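Side-chain contacts in SusD family protein (Bacteroides uniformis, PDB 7KV1), which probably binds beta-glucan at the cell surface of a gut Bacteroides, as a surface glycan-binding protein of the SusD family: residues H46-L51 with L225-Q230; K128-G133 with L143-A148. All coordinates share one frame; numbering follows the deposited sequence.

Interaction 1. Residues H46-L51 with L225-Q230; sequences HIQEAL and LGRVTQ
Here a loop arginine lies against one side of a helix: Arg227, in the loop just before helix 230-244, reaches Leu51 and Gln48 on helix 44-55, near the N-terminal end of the modelled chain. The contact is small, burying 88 Å² in all, and it is made by the far end of a long side chain, since even the closest CA atoms, those of Leu51 and Arg227, are 10.1 Å apart. Arg227 spans that gap with a chain extended from CG to NE. Its NH1 comes up against the branched end of Leu51, 3.5 Å from CD2 and 4.1 Å from CG. Leu51 can present those carbons because CG stands anti to its own backbone N (chi1 -178°), which places CD2 beside NH1 of Arg227. The other terminal nitrogen, NH2, lies 4.1 Å from OE1 of Gln48, too far for a hydrogen bond. The Gln48 amide and the guanidinium are nearly parallel, their planes 10° apart, although the two side chains run at about a right angle to each other. The firmer polar hold comes from helix 138-162, where Gln147 OE1 accepts a hydrogen bond from NH1 of Arg227; NE also makes a weak one to Gln224. Close by, Tyr55 OH of helix 44-55 bonds to the backbone N of Val228, joining loop and helix a second time. Across the contact itself, the guanidinium therefore has carbon packing from Leu51 and at most a mild electrostatic attraction from the Gln48 oxygen, while its stronger directional bond comes from Gln147.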
# COMPACT_ATOMS: atom_id res chain seq x y z
N HIS A 46 13.58 25.58 11.37
CA HIS A 46 13.49 25.60 9.88
C HIS A 46 13.74 24.17 9.34
O HIS A 46 12.92 23.68 8.55
CB HIS A 46 14.41 26.67 9.28
N ILE A 47 14.80 23.50 9.77
CA ILE A 47 15.10 22.09 9.39
C ILE A 47 13.85 21.22 9.64
O ILE A 47 13.46 20.44 8.73
CB ILE A 47 16.35 21.57 10.13
CG1 ILE A 47 17.62 22.22 9.58
CG2 ILE A 47 16.43 20.05 10.08
CD1 ILE A 47 18.12 21.60 8.30
N GLN A 48 13.19 21.37 10.79
CA GLN A 48 11.96 20.61 11.12
C GLN A 48 10.86 20.96 10.10
O GLN A 48 10.11 20.06 9.74
CB GLN A 48 11.47 20.87 12.55
CG GLN A 48 12.22 20.09 13.63
CD GLN A 48 11.29 19.70 14.76
OE1 GLN A 48 11.11 18.52 15.06
NE2 GLN A 48 10.66 20.69 15.36
N GLU A 49 10.78 22.21 9.64
CA GLU A 49 9.76 22.62 8.65
C GLU A 49 10.03 21.86 7.35
O GLU A 49 9.09 21.28 6.82
CB GLU A 49 9.75 24.14 8.41
CG GLU A 49 8.95 24.91 9.45
CD GLU A 49 9.35 26.37 9.61
OE1 GLU A 49 9.97 26.93 8.66
OE2 GLU A 49 9.06 26.96 10.68
N ALA A 50 11.28 21.86 6.88
CA ALA A 50 11.71 21.11 5.68
C ALA A 50 11.42 19.60 5.84
O ALA A 50 11.02 18.98 4.84
CB ALA A 50 13.16 21.38 5.41
N LEU A 51 11.59 19.04 7.04
CA LEU A 51 11.28 17.61 7.29
C LEU A 51 9.77 17.38 7.15
O LEU A 51 9.38 16.45 6.38
CB LEU A 51 11.81 17.16 8.65
CG LEU A 51 11.58 15.68 8.98
CD1 LEU A 51 12.20 14.75 7.94
CD2 LEU A 51 12.15 15.37 10.35
N LEU A 225 3.02 10.35 16.26
CA LEU A 225 2.62 9.12 15.52
C LEU A 225 2.38 9.52 14.06
O LEU A 225 1.75 10.54 13.85
CB LEU A 225 1.39 8.49 16.20
CG LEU A 225 1.70 7.72 17.48
CD1 LEU A 225 0.44 7.20 18.14
CD2 LEU A 225 2.67 6.58 17.22
N GLY A 226 2.94 8.78 13.10
CA GLY A 226 2.96 9.14 11.67
C GLY A 226 4.38 9.31 11.17
O GLY A 226 4.64 9.09 9.98
N ARG A 227 5.31 9.68 12.05
CA ARG A 227 6.75 9.67 11.67
C ARG A 227 7.11 8.26 11.24
O ARG A 227 6.49 7.30 11.70
CB ARG A 227 7.69 10.16 12.77
CG ARG A 227 7.60 11.66 13.01
CD ARG A 227 8.68 12.24 13.94
NE ARG A 227 8.35 13.65 14.17
CZ ARG A 227 8.67 14.67 13.37
NH1 ARG A 227 9.39 14.50 12.27
NH2 ARG A 227 8.27 15.89 13.67
N VAL A 228 8.12 8.14 10.40
CA VAL A 228 8.66 6.81 10.05
C VAL A 228 9.52 6.34 11.20
O VAL A 228 10.07 7.20 11.94
CB VAL A 228 9.38 6.86 8.70
CG1 VAL A 228 8.38 7.32 7.66
CG2 VAL A 228 10.62 7.77 8.70
N THR A 229 9.59 5.02 11.34
CA THR A 229 10.18 4.31 12.50
C THR A 229 11.04 3.16 11.99
O THR A 229 10.97 2.80 10.79
CB THR A 229 9.10 3.81 13.46
OG1 THR A 229 8.30 2.91 12.70
CG2 THR A 229 8.23 4.91 14.04
N GLN A 230 11.82 2.59 12.88
CA GLN A 230 12.65 1.42 12.54
C GLN A 230 11.69 0.27 12.19
O GLN A 230 12.02 -0.52 11.30
CB GLN A 230 13.59 1.14 13.70
CG GLN A 230 14.59 0.06 13.39
CD GLN A 230 15.78 0.58 12.65
OE1 GLN A 230 15.73 1.63 12.01
NE2 GLN A 230 16.86 -0.19 12.73

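Interaction 2. Residues K128-G133 with L143-A148; sequences KYLDWG and LYEMQA
Glu145 OE1 is gripped by Lys142 in a salt bridge and by Arg141 in a longer, weak ion pair, while OE2 of the same carboxylate pairs with Arg149. With CG anti to the backbone N (chi1 178°) and extended beyond it, the chain stands out from the helix, its carboxylate held by basic residues of that same helix, and it is the base of the residue that Leu130 meets. Leu130 CD1 sits 3.5 Å from CA of Glu145 and 3.7 Å from its CB, so this methyl presses on the helix backbone itself. The second methyl takes the preceding residue: CD2 is 4.0 Å from CB of Tyr144 and 4.1 Å from its ring carbon CD2, approaching at the ring's edge, near its plane. Leu130 and Tyr144 run at about a right angle. This is the turn end of an antiparallel helical hairpin, in which helix 110-129 gives way to a short connection and helix 138-162 returns alongside; deeper in, Ala148 touches Leu126 and Leu127. An alanine in place of Leu130 would lack both methyls and would probably open a gap beside the Tyr144 ring edge and take away the methyl packed on CA of Glu145. One turn beyond Leu143, Gln147 bends back so that NE2 makes a weak hydrogen bond to Leu143 O (3.2 Å, 144° at the hydrogen), and its OE1 is held by Tyr55 OH as well as by Arg227.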
# COMPACT_ATOMS: atom_id res chain seq x y z
N LYS A 128 20.50 18.11 2.06
CA LYS A 128 21.46 19.20 1.74
C LYS A 128 21.56 20.16 2.94
O LYS A 128 22.68 20.38 3.42
CB LYS A 128 21.04 19.95 0.47
CG LYS A 128 22.01 21.02 -0.01
CD LYS A 128 21.63 21.66 -1.33
CE LYS A 128 20.51 22.67 -1.20
NZ LYS A 128 20.23 23.35 -2.49
N TYR A 129 20.42 20.65 3.44
CA TYR A 129 20.29 21.64 4.55
C TYR A 129 20.93 21.12 5.84
O TYR A 129 21.33 22.00 6.65
CB TYR A 129 18.84 22.00 4.88
CG TYR A 129 17.98 22.51 3.74
CD1 TYR A 129 18.54 23.02 2.57
CD2 TYR A 129 16.60 22.50 3.83
CE1 TYR A 129 17.76 23.46 1.52
CE2 TYR A 129 15.80 22.94 2.79
CZ TYR A 129 16.38 23.44 1.63
OH TYR A 129 15.61 23.87 0.58
N LEU A 130 21.03 19.81 6.07
CA LEU A 130 21.45 19.27 7.39
C LEU A 130 22.91 19.63 7.72
O LEU A 130 23.19 19.75 8.92
CB LEU A 130 21.23 17.75 7.47
CG LEU A 130 19.82 17.33 7.86
CD1 LEU A 130 19.69 15.81 7.86
CD2 LEU A 130 19.41 17.87 9.22
N ASP A 131 23.80 19.80 6.74
CA ASP A 131 25.20 20.23 7.02
C ASP A 131 25.25 21.76 7.26
O ASP A 131 26.12 22.20 8.03
CB ASP A 131 26.18 19.75 5.95
CG ASP A 131 25.84 20.22 4.56
OD1 ASP A 131 25.79 21.46 4.36
OD2 ASP A 131 25.60 19.36 3.69
N TRP A 132 24.34 22.54 6.67
CA TRP A 132 24.21 24.00 6.91
C TRP A 132 23.46 24.26 8.23
O TRP A 132 23.25 25.43 8.56
CB TRP A 132 23.54 24.67 5.70
N GLY A 133 23.08 23.23 8.99
CA GLY A 133 22.44 23.38 10.32
C GLY A 133 23.49 23.58 11.40
O GLY A 133 24.36 22.70 11.53
N LEU A 143 18.54 11.78 13.50
CA LEU A 143 17.09 11.50 13.46
C LEU A 143 16.47 12.14 12.21
O LEU A 143 15.71 11.42 11.52
CB LEU A 143 16.38 11.99 14.72
CG LEU A 143 16.35 11.00 15.89
CD1 LEU A 143 15.51 11.57 17.03
CD2 LEU A 143 15.79 9.65 15.46
N TYR A 144 16.76 13.42 11.93
CA TYR A 144 16.17 14.13 10.76
C TYR A 144 16.65 13.45 9.47
O TYR A 144 15.83 13.19 8.57
CB TYR A 144 16.49 15.63 10.73
CG TYR A 144 16.07 16.43 11.94
CD1 TYR A 144 14.94 16.11 12.68
CD2 TYR A 144 16.82 17.53 12.34
CE1 TYR A 144 14.56 16.86 13.79
CE2 TYR A 144 16.47 18.27 13.45
CZ TYR A 144 15.34 17.94 14.19
OH TYR A 144 15.02 18.70 15.28
N GLU A 145 17.94 13.12 9.43
CA GLU A 145 18.62 12.48 8.29
C GLU A 145 17.96 11.14 7.97
O GLU A 145 17.63 10.89 6.81
CB GLU A 145 20.08 12.19 8.60
CG GLU A 145 20.78 11.51 7.46
CD GLU A 145 22.19 11.04 7.74
OE1 GLU A 145 22.74 11.41 8.78
OE2 GLU A 145 22.70 10.30 6.93
N MET A 146 17.83 10.28 8.98
CA MET A 146 17.33 8.91 8.76
C MET A 146 15.84 8.96 8.40
O MET A 146 15.42 8.14 7.59
CB MET A 146 17.62 8.03 9.97
CG MET A 146 19.11 7.67 10.08
SD MET A 146 20.01 7.38 8.52
CE MET A 146 21.72 7.41 9.06
N GLN A 147 15.08 9.91 8.94
CA GLN A 147 13.65 10.06 8.56
C GLN A 147 13.58 10.45 7.07
O GLN A 147 12.81 9.84 6.31
CB GLN A 147 12.93 11.08 9.43
CG GLN A 147 12.50 10.57 10.79
CD GLN A 147 11.95 11.71 11.61
OE1 GLN A 147 10.81 12.12 11.44
NE2 GLN A 147 12.75 12.22 12.53
N ALA A 148 14.40 11.40 6.64
CA ALA A 148 14.39 11.85 5.23
C ALA A 148 14.81 10.69 4.33
O ALA A 148 14.20 10.51 3.25
CB ALA A 148 15.28 13.06 5.05

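How the interactions relate
Along the chain the order is 46-51, 128-133, 143-148, 225-230, so interaction 2 is nested inside the loop that interaction 1 closes. Their centres are 10 Å apart, on the same side of the chain's centre, with no strand between residues 51 and 225. Helix 138-162 belongs to interaction 2 and also touches both halves of interaction 1: Tyr144 receives Ile47 of helix 44-55, with CG2 of Ile47 3.4 Å from CD2 of Tyr144, and Gln147 meets the loop. Ile47 CD1 further packs on Tyr129 CB. Helices 44-55, 110-129 and 138-162 thus form one packed bundle, and the loop 225-230, far along the chain, is joined to it by Arg227 on Gln147 and by Val228 on Tyr55.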